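Local atomic coordinates of putative phosphomethylpyrimidine kinase (Bacteroides thetaiotaomicron, PDB entry 3MBH), a protein that probably phosphorylates pyridoxal at the expense of ATP, as a vitamin B6 kinase of the ribokinase superfamily, and binds pyridoxal. Residues 20-34 against 267-279. Sequence-based numbering, arbitrary orientation. Where two conformers were deposited one is given.
With PXL (3-hydroxy-5-(hydroxymethyl)-2-methylisonicotinaldehyde), chain G.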
ATOM      1  N   GLY A  20      -3.766  29.464  -0.669  1.00 20.42           N
ATOM      2  CA  GLY A  20      -5.043  28.902  -0.944  1.00 21.61           C
ATOM      3  C   GLY A  20      -4.821  27.670  -1.765  1.00 22.05           C
ATOM      4  O   GLY A  20      -3.789  27.507  -2.435  1.00 25.58           O
ATOM      5  N   ARG A  21      -5.794  26.791  -1.779  1.00 21.67           N
ATOM      6  CA  ARG A  21      -5.668  25.621  -2.597  1.00 19.63           C
ATOM      7  C   ARG A  21      -6.698  25.697  -3.715  1.00 18.57           C
ATOM      8  O   ARG A  21      -7.796  25.176  -3.598  1.00 18.67           O
ATOM      9  CB  ARG A  21      -5.807  24.372  -1.753  1.00 20.07           C
ATOM     10  CG  ARG A  21      -4.712  24.214  -0.724  1.00 19.91           C
ATOM     11  CD  ARG A  21      -4.992  22.950   0.039  1.00 19.23           C
ATOM     12  NE  ARG A  21      -3.880  22.478   0.860  1.00 15.86           N
ATOM     13  CZ  ARG A  21      -3.614  22.840   2.097  1.00 16.58           C
ATOM     14  NH1 ARG A  21      -4.325  23.768   2.709  1.00 16.83           N
ATOM     15  NH2 ARG A  21      -2.597  22.252   2.740  1.00 17.31           N
ATOM     16  N   VAL A  22      -6.317  26.371  -4.807  1.00 17.34           N
ATOM     17  CA  VAL A  22      -7.160  26.559  -5.961  1.00 16.96           C
ATOM     18  C   VAL A  22      -6.319  26.262  -7.192  1.00 16.61           C
ATOM     19  O   VAL A  22      -5.096  26.162  -7.121  1.00 16.75           O
ATOM     20  CB  VAL A  22      -7.703  28.000  -6.077  1.00 17.57           C
ATOM     21  CG1 VAL A  22      -8.696  28.308  -4.912  1.00 17.23           C
ATOM     22  CG2 VAL A  22      -6.545  29.059  -6.172  1.00 15.23           C
ATOM     23  N   SER A  23      -6.992  26.097  -8.302  1.00 16.24           N
ATOM     24  CA  SER A  23      -6.378  26.218  -9.625  1.00 17.47           C
ATOM     25  C   SER A  23      -5.109  25.327  -9.787  1.00 16.82           C
ATOM     26  O   SER A  23      -5.132  24.142  -9.414  1.00 17.19           O
ATOM     27  CB  SER A  23      -6.164  27.686  -9.975  1.00 16.43           C
ATOM     28  OG  SER A  23      -5.335  28.365  -9.034  1.00 18.25           O
ATOM     29  N   LEU A  24      -4.023  25.831 -10.364  1.00 15.99           N
ATOM     30  CA  LEU A  24      -2.883  24.942 -10.667  1.00 15.83           C
ATOM     31  C   LEU A  24      -2.277  24.204  -9.436  1.00 15.95           C
ATOM     32  O   LEU A  24      -1.796  23.057  -9.559  1.00 16.28           O
ATOM     33  CB  LEU A  24      -1.747  25.688 -11.429  1.00 14.85           C
ATOM     34  CG  LEU A  24      -2.126  26.056 -12.869  1.00 16.33           C
ATOM     35  CD1 LEU A  24      -0.992  26.992 -13.448  1.00 15.28           C
ATOM     36  CD2 LEU A  24      -2.380  24.841 -13.739  1.00 16.39           C
ATOM     37  N   THR A  25      -2.297  24.833  -8.270  1.00 16.38           N
ATOM     38  CA  THR A  25      -1.699  24.230  -7.097  1.00 16.16           C
ATOM     39  C   THR A  25      -2.588  23.104  -6.562  1.00 17.92           C
ATOM     40  O   THR A  25      -2.176  22.402  -5.647  1.00 18.83           O
ATOM     41  CB  THR A  25      -1.385  25.239  -5.992  1.00 15.68           C
ATOM     42  OG1 THR A  25      -2.569  25.970  -5.638  1.00 16.51           O
ATOM     43  CG2 THR A  25      -0.316  26.197  -6.428  1.00 15.70           C
ATOM     44  N   VAL A  26      -3.766  22.902  -7.168  1.00 17.94           N
ATOM     45  CA  VAL A  26      -4.616  21.740  -6.871  1.00 18.25           C
ATOM     46  C   VAL A  26      -4.538  20.747  -8.040  1.00 17.37           C
ATOM     47  O   VAL A  26      -4.402  19.541  -7.836  1.00 16.43           O
ATOM     48  CB  VAL A  26      -6.051  22.291  -6.592  1.00 19.61           C
ATOM     49  CG1 VAL A  26      -7.112  21.274  -6.782  1.00 21.85           C
ATOM     50  CG2 VAL A  26      -6.092  22.911  -5.139  1.00 20.85           C
ATOM     51  N   VAL A  27      -4.659  21.252  -9.267  1.00 16.90           N
ATOM     52  CA  VAL A  27      -4.703  20.439 -10.475  1.00 16.44           C
ATOM     53  C   VAL A  27      -3.419  19.660 -10.676  1.00 16.10           C
ATOM     54  O   VAL A  27      -3.455  18.493 -11.024  1.00 14.35           O
ATOM     55  CB  VAL A  27      -4.959  21.337 -11.730  1.00 16.54           C
ATOM     56  CG1 VAL A  27      -4.889  20.512 -13.014  1.00 16.74           C
ATOM     57  CG2 VAL A  27      -6.320  22.057 -11.614  1.00 15.76           C
ATOM     58  N   ILE A  28      -2.271  20.291 -10.440  1.00 15.68           N
ATOM     59  CA  ILE A  28      -0.982  19.616 -10.656  1.00 16.53           C
ATOM     60  C   ILE A  28      -0.782  18.405  -9.690  1.00 17.01           C
ATOM     61  O   ILE A  28      -0.607  17.275 -10.146  1.00 16.18           O
ATOM     62  CB  ILE A  28       0.224  20.595 -10.625  1.00 16.44           C
ATOM     63  CG1 ILE A  28       0.178  21.492 -11.856  1.00 17.52           C
ATOM     64  CG2 ILE A  28       1.518  19.820 -10.574  1.00 14.93           C
ATOM     65  CD1 ILE A  28       1.109  22.795 -11.721  1.00 14.44           C
ATOM     66  N   PRO A  29      -0.889  18.610  -8.381  1.00 17.28           N
ATOM     67  CA  PRO A  29      -0.696  17.455  -7.473  1.00 16.67           C
ATOM     68  C   PRO A  29      -1.703  16.316  -7.648  1.00 16.58           C
ATOM     69  O   PRO A  29      -1.330  15.126  -7.589  1.00 14.81           O
ATOM     70  CB  PRO A  29      -0.830  18.062  -6.065  1.00 18.10           C
ATOM     71  CG  PRO A  29      -1.150  19.440  -6.222  1.00 17.85           C
ATOM     72  CD  PRO A  29      -1.119  19.858  -7.646  1.00 17.99           C
ATOM     73  N   ILE A  30      -2.973  16.656  -7.861  1.00 15.47           N
ATOM     74  CA  ILE A  30      -3.999  15.618  -8.002  1.00 15.17           C
ATOM     75  C   ILE A  30      -3.760  14.794  -9.287  1.00 14.99           C
ATOM     76  O   ILE A  30      -3.630  13.570  -9.238  1.00 15.75           O
ATOM     77  CB  ILE A  30      -5.378  16.210  -8.013  1.00 15.13           C
ATOM     78  CG1 ILE A  30      -5.685  16.755  -6.601  1.00 14.33           C
ATOM     79  CG2 ILE A  30      -6.428  15.123  -8.527  1.00 13.76           C
ATOM     80  CD1 ILE A  30      -7.097  17.429  -6.457  1.00 13.82           C
ATOM     81  N   LEU A  31      -3.675  15.460 -10.427  1.00 15.02           N
ATOM     82  CA  LEU A  31      -3.554  14.738 -11.681  1.00 16.43           C
ATOM     83  C   LEU A  31      -2.192  14.022 -11.763  1.00 16.68           C
ATOM     84  O   LEU A  31      -2.152  12.927 -12.257  1.00 15.87           O
ATOM     85  CB  LEU A  31      -3.835  15.627 -12.916  1.00 16.97           C
ATOM     86  CG  LEU A  31      -5.310  16.066 -13.082  1.00 17.58           C
ATOM     87  CD1 LEU A  31      -5.472  17.181 -14.089  1.00 17.67           C
ATOM     88  CD2 LEU A  31      -6.212  14.858 -13.462  1.00 17.98           C
ATOM     89  N   SER A  32      -1.087  14.626 -11.281  1.00 16.74           N
ATOM     90  CA  SER A  32       0.191  13.918 -11.251  1.00 17.55           C
ATOM     91  C   SER A  32       0.064  12.629 -10.418  1.00 15.64           C
ATOM     92  O   SER A  32       0.551  11.581 -10.825  1.00 15.84           O
ATOM     93  CB  SER A  32       1.303  14.724 -10.595  1.00 19.25           C
ATOM     94  OG  SER A  32       1.431  16.001 -11.167  1.00 27.22           O
ATOM     95  N   SER A  33      -0.559  12.731  -9.245  0.50 14.98           N
ATOM     96  CA  SER A  33      -0.783  11.572  -8.370  0.50 15.17           C
ATOM     97  C   SER A  33      -1.581  10.507  -9.109  0.50 14.98           C
ATOM     98  O   SER A  33      -1.300   9.319  -8.989  0.50 15.68           O
ATOM     99  CB  SER A  33      -1.495  11.993  -7.079  0.50 14.88           C
ATOM    100  OG  SER A  33      -0.679  12.905  -6.350  0.50 15.56           O
HETATM  101  N   MSE A  34      -2.511  10.940  -9.949  1.00 14.97           N
HETATM  102  CA  MSE A  34      -3.351  10.019 -10.673  1.00 15.62           C
HETATM  103  C   MSE A  34      -2.656   9.483 -11.920  1.00 16.70           C
HETATM  104  O   MSE A  34      -3.237   8.662 -12.623  1.00 16.73           O
HETATM  105  CB  MSE A  34      -4.674  10.648 -11.023  1.00 15.84           C
HETATM  106  CG  MSE A  34      -5.507  10.966  -9.728  1.00 18.76           C
HETATM  107 SE   MSE A  34      -7.233  11.740 -10.104  0.75 14.88          SE
HETATM  108  CE  MSE A  34      -8.159  10.082 -10.434  1.00 14.10           C
ATOM    109  N   ARG A 267     -10.455  29.227   4.541  1.00 17.05           N
ATOM    110  CA  ARG A 267     -10.030  29.809   3.272  1.00 17.82           C
ATOM    111  C   ARG A 267      -8.776  29.101   2.711  1.00 18.71           C
ATOM    112  O   ARG A 267      -8.469  29.223   1.527  1.00 19.25           O
ATOM    113  CB  ARG A 267      -9.786  31.304   3.404  1.00 17.78           C
ATOM    114  CG  ARG A 267     -11.064  32.103   3.779  1.00 19.94           C
ATOM    115  CD  ARG A 267     -10.710  33.543   4.212  1.00 19.59           C
ATOM    116  NE  ARG A 267      -9.729  33.575   5.262  1.00 18.26           N
ATOM    117  CZ  ARG A 267      -9.214  34.694   5.784  1.00 21.15           C
ATOM    118  NH1 ARG A 267      -9.557  35.885   5.328  1.00 19.44           N
ATOM    119  NH2 ARG A 267      -8.293  34.602   6.723  1.00 21.91           N
ATOM    120  N   GLU A 268      -8.050  28.360   3.543  1.00 19.26           N
ATOM    121  CA  GLU A 268      -6.826  27.653   3.075  1.00 19.24           C
ATOM    122  C   GLU A 268      -7.190  26.443   2.241  1.00 19.53           C
ATOM    123  O   GLU A 268      -6.319  25.863   1.580  1.00 20.10           O
ATOM    124  CB  GLU A 268      -5.903  27.312   4.242  1.00 18.79           C
ATOM    125  CG  GLU A 268      -5.268  28.554   4.829  1.00 21.74           C
ATOM    126  CD  GLU A 268      -4.353  28.314   5.988  1.00 26.26           C
ATOM    127  OE1 GLU A 268      -3.949  27.157   6.189  1.00 28.51           O
ATOM    128  OE2 GLU A 268      -4.018  29.287   6.701  1.00 29.41           O
ATOM    129  N   GLY A 269      -8.469  26.037   2.268  1.00 18.48           N
ATOM    130  CA  GLY A 269      -8.918  24.907   1.490  1.00 18.57           C
ATOM    131  C   GLY A 269      -8.975  23.594   2.238  1.00 18.86           C
ATOM    132  O   GLY A 269      -8.658  23.511   3.445  1.00 17.66           O
ATOM    133  N   ILE A 270      -9.359  22.566   1.512  1.00 18.76           N
ATOM    134  CA  ILE A 270      -9.221  21.185   2.012  1.00 19.64           C
ATOM    135  C   ILE A 270      -7.784  20.827   2.326  1.00 18.73           C
ATOM    136  O   ILE A 270      -6.853  21.470   1.796  1.00 18.52           O
ATOM    137  CB  ILE A 270      -9.893  20.163   1.069  1.00 20.11           C
ATOM    138  CG1 ILE A 270      -9.134  20.017  -0.253  1.00 21.57           C
ATOM    139  CG2 ILE A 270     -11.319  20.614   0.856  1.00 20.54           C
ATOM    140  CD1 ILE A 270      -9.406  18.723  -1.030  1.00 21.52           C
ATOM    141  N   LEU A 271      -7.569  19.893   3.252  1.00 17.88           N
ATOM    142  CA  LEU A 271      -6.200  19.484   3.545  1.00 19.12           C
ATOM    143  C   LEU A 271      -5.705  18.441   2.541  1.00 18.17           C
ATOM    144  O   LEU A 271      -5.548  17.250   2.866  1.00 17.23           O
ATOM    145  CB  LEU A 271      -6.023  18.997   4.957  1.00 18.85           C
ATOM    146  CG  LEU A 271      -5.741  20.015   6.027  1.00 21.84           C
ATOM    147  CD1 LEU A 271      -5.448  19.243   7.307  1.00 19.17           C
ATOM    148  CD2 LEU A 271      -4.608  20.995   5.691  1.00 19.15           C
ATOM    149  N   LEU A 272      -5.482  18.938   1.332  1.00 18.41           N
ATOM    150  CA  LEU A 272      -5.138  18.153   0.180  1.00 19.63           C
ATOM    151  C   LEU A 272      -3.981  17.180   0.450  1.00 20.60           C
ATOM    152  O   LEU A 272      -4.103  15.966   0.227  1.00 20.35           O
ATOM    153  CB  LEU A 272      -4.813  19.111  -1.000  1.00 19.66           C
ATOM    154  CG  LEU A 272      -4.541  18.327  -2.290  1.00 23.50           C
ATOM    155  CD1 LEU A 272      -5.789  17.413  -2.667  1.00 20.93           C
ATOM    156  CD2 LEU A 272      -4.231  19.302  -3.411  1.00 25.61           C
ATOM    157  N   GLU A 273      -2.873  17.696   0.984  1.00 21.18           N
ATOM    158  CA  GLU A 273      -1.660  16.866   1.153  1.00 22.26           C
ATOM    159  C   GLU A 273      -1.826  15.808   2.126  1.00 23.27           C
ATOM    160  O   GLU A 273      -1.205  14.739   2.035  1.00 22.94           O
ATOM    161  CB  GLU A 273      -0.413  17.709   1.456  1.00 22.97           C
ATOM    162  CG  GLU A 273      -0.074  18.599   0.281  1.00 23.18           C
ATOM    163  CD  GLU A 273      -0.895  19.805   0.169  1.00 27.69           C
ATOM    164  OE1 GLU A 273      -1.678  20.121   1.131  1.00 24.66           O
ATOM    165  OE2 GLU A 273      -0.770  20.462  -0.886  1.00 31.41           O
ATOM    166  N   LYS A 274      -2.783  16.014   3.011  1.00 23.84           N
ATOM    167  CA  LYS A 274      -3.040  15.054   4.026  1.00 23.78           C
ATOM    168  C   LYS A 274      -3.835  13.882   3.481  1.00 23.80           C
ATOM    169  O   LYS A 274      -3.732  12.770   4.013  1.00 24.61           O
ATOM    170  CB  LYS A 274      -3.766  15.771   5.181  1.00 25.52           C
ATOM    171  CG  LYS A 274      -3.891  15.049   6.428  1.00 26.81           C
ATOM    172  CD  LYS A 274      -2.657  15.036   7.285  1.00 27.28           C
ATOM    173  CE  LYS A 274      -2.975  13.993   8.425  1.00 28.13           C
ATOM    174  NZ  LYS A 274      -1.875  13.793   9.360  1.00 27.79           N
ATOM    175  N   VAL A 275      -4.585  14.049   2.395  1.00 22.18           N
ATOM    176  CA  VAL A 275      -5.414  12.933   1.908  1.00 20.70           C
ATOM    177  C   VAL A 275      -5.052  12.438   0.526  1.00 20.59           C
ATOM    178  O   VAL A 275      -5.673  11.521  -0.004  1.00 19.60           O
ATOM    179  CB  VAL A 275      -6.896  13.286   1.965  1.00 21.49           C
ATOM    180  CG1 VAL A 275      -7.317  13.465   3.448  1.00 20.20           C
ATOM    181  CG2 VAL A 275      -7.227  14.544   1.096  1.00 18.88           C
ATOM    182  N   LEU A 276      -4.019  13.008  -0.053  1.00 20.01           N
ATOM    183  CA  LEU A 276      -3.681  12.736  -1.431  1.00 21.04           C
ATOM    184  C   LEU A 276      -3.427  11.235  -1.717  1.00 22.38           C
ATOM    185  O   LEU A 276      -3.838  10.714  -2.752  1.00 21.20           O
ATOM    186  CB  LEU A 276      -2.448  13.578  -1.791  1.00 21.76           C
ATOM    187  CG  LEU A 276      -2.022  13.816  -3.230  1.00 22.79           C
ATOM    188  CD1 LEU A 276      -3.138  14.458  -4.062  1.00 20.81           C
ATOM    189  CD2 LEU A 276      -0.737  14.691  -3.209  1.00 21.71           C
ATOM    190  N   HIS A 277      -2.801  10.522  -0.798  1.00 23.04           N
ATOM    191  CA  HIS A 277      -2.571   9.122  -1.039  1.00 25.79           C
ATOM    192  C   HIS A 277      -3.809   8.267  -0.966  1.00 26.33           C
ATOM    193  O   HIS A 277      -3.719   7.083  -1.213  1.00 26.61           O
ATOM    194  CB  HIS A 277      -1.407   8.607  -0.167  1.00 26.55           C
ATOM    195  CG  HIS A 277      -0.128   9.337  -0.462  1.00 31.72           C
ATOM    196  ND1 HIS A 277       0.836   8.842  -1.318  1.00 37.95           N
ATOM    197  CD2 HIS A 277       0.300  10.578  -0.093  1.00 34.06           C
ATOM    198  CE1 HIS A 277       1.825   9.720  -1.414  1.00 37.72           C
ATOM    199  NE2 HIS A 277       1.513  10.790  -0.697  1.00 35.67           N
ATOM    200  N   ASN A 278      -4.980   8.837  -0.677  1.00 26.93           N
ATOM    201  CA  ASN A 278      -6.201   8.054  -0.711  1.00 27.34           C
ATOM    202  C   ASN A 278      -6.904   8.044  -2.039  1.00 27.75           C
ATOM    203  O   ASN A 278      -7.861   7.301  -2.208  1.00 26.45           O
ATOM    204  CB  ASN A 278      -7.151   8.485   0.395  1.00 28.89           C
ATOM    205  CG  ASN A 278      -6.521   8.346   1.743  1.00 30.76           C
ATOM    206  OD1 ASN A 278      -5.920   7.313   2.063  1.00 35.54           O
ATOM    207  ND2 ASN A 278      -6.602   9.382   2.526  1.00 35.72           N
ATOM    208  N   LEU A 279      -6.391   8.778  -3.012  1.00 28.38           N
ATOM    209  CA  LEU A 279      -6.993   8.774  -4.366  1.00 30.54           C
ATOM    210  C   LEU A 279      -7.052   7.413  -4.999  1.00 33.39           C
ATOM    211  O   LEU A 279      -7.871   7.146  -5.863  1.00 35.23           O
ATOM    212  CB  LEU A 279      -6.221   9.678  -5.333  1.00 29.99           C
ATOM    213  CG  LEU A 279      -6.549  11.137  -5.358  1.00 29.52           C
ATOM    214  CD1 LEU A 279      -5.504  11.899  -6.178  1.00 27.41           C
ATOM    215  CD2 LEU A 279      -7.958  11.286  -5.899  1.00 27.52           C
TER
HETATM  216  OP4 PXL G 400     -11.579  27.691  -9.158  1.00 34.53           O
HETATM  217  C5A PXL G 400     -11.700  28.553  -8.037  1.00 27.75           C
HETATM  218  C5  PXL G 400     -10.658  29.670  -8.160  1.00 24.58           C
HETATM  219  C6  PXL G 400      -9.548  29.642  -8.980  1.00 22.67           C
HETATM  220  N1  PXL G 400      -8.699  30.667  -9.056  1.00 21.31           N
HETATM  221  C2  PXL G 400      -8.762  31.810  -8.343  1.00 23.61           C
HETATM  222  C3  PXL G 400      -9.894  31.951  -7.417  1.00 23.63           C
HETATM  223  C4  PXL G 400     -10.875  30.841  -7.363  1.00 25.70           C
HETATM  224  C4A PXL G 400     -12.020  30.802  -6.456  1.00 27.24           C
HETATM  225  O4A PXL G 400     -11.953  31.622  -5.596  1.00 36.52           O
HETATM  226  O3  PXL G 400     -10.130  33.044  -6.674  1.00 25.80           O
HETATM  227  C2A PXL G 400      -7.642  32.815  -8.558  1.00 22.34           C
HETATM  228  O   HOH W   1      -3.954  27.248   1.417  1.00 22.48           O
HETATM  229  O   HOH W   2      -4.103  24.578   5.493  1.00 17.87           O
HETATM  230  O   HOH W   3      -8.240  27.407  -0.835  1.00 20.86           O
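Arg21 reaches across to Glu273 as a long bump laid into the bend of 267-279, its chain extended from CG to NE. NE and NH2 both grip one carboxylate oxygen, the NH2 to OE1 bond being 2.8 Å; the carboxylate is turned 46° from the guanidinium, yet OE1 lies near the guanidinium plane. Glu273 gets there because its chain is bent about the CB-CG bond (chi2 79°). At another edge NH1 bonds to Glu268 O (3.1 Å), coming from above the carbonyl plane, while Ile270 O and Leu271 CA lie over one face. Were Arg21 replaced by an alanine, the buried Glu273 carboxylate would probably lose its positive mate and a gap open beside Leu271 CD2. Gly269 runs beside Arg21; its backbone angles already demand a residue without a CB, which would also crowd Arg21 CB.

Further along, leucines suit hollows along helix 24-33 and just past its end at Met34. Leu272 forks between Pro29 and Ile30, with CD2 4.2 Å from Pro29 CG and CD1 against Ile30 CG1. In the conformer given, Ser33 OG rests against the fork of Leu276 and bonds to Pro29 O (2.6 Å). Leu279 CD1 lies 3.7 Å from Met34 CG, in the groove between it and Ile30 CG2. Helix 241-257 backs this layer through Phe251, which touches Leu272. The whole joins the C-terminal part of the chain to the first helix after strand 9-17 in the ribokinase-like alpha/beta fold, beside the pyridoxal pocket that Val22 lines.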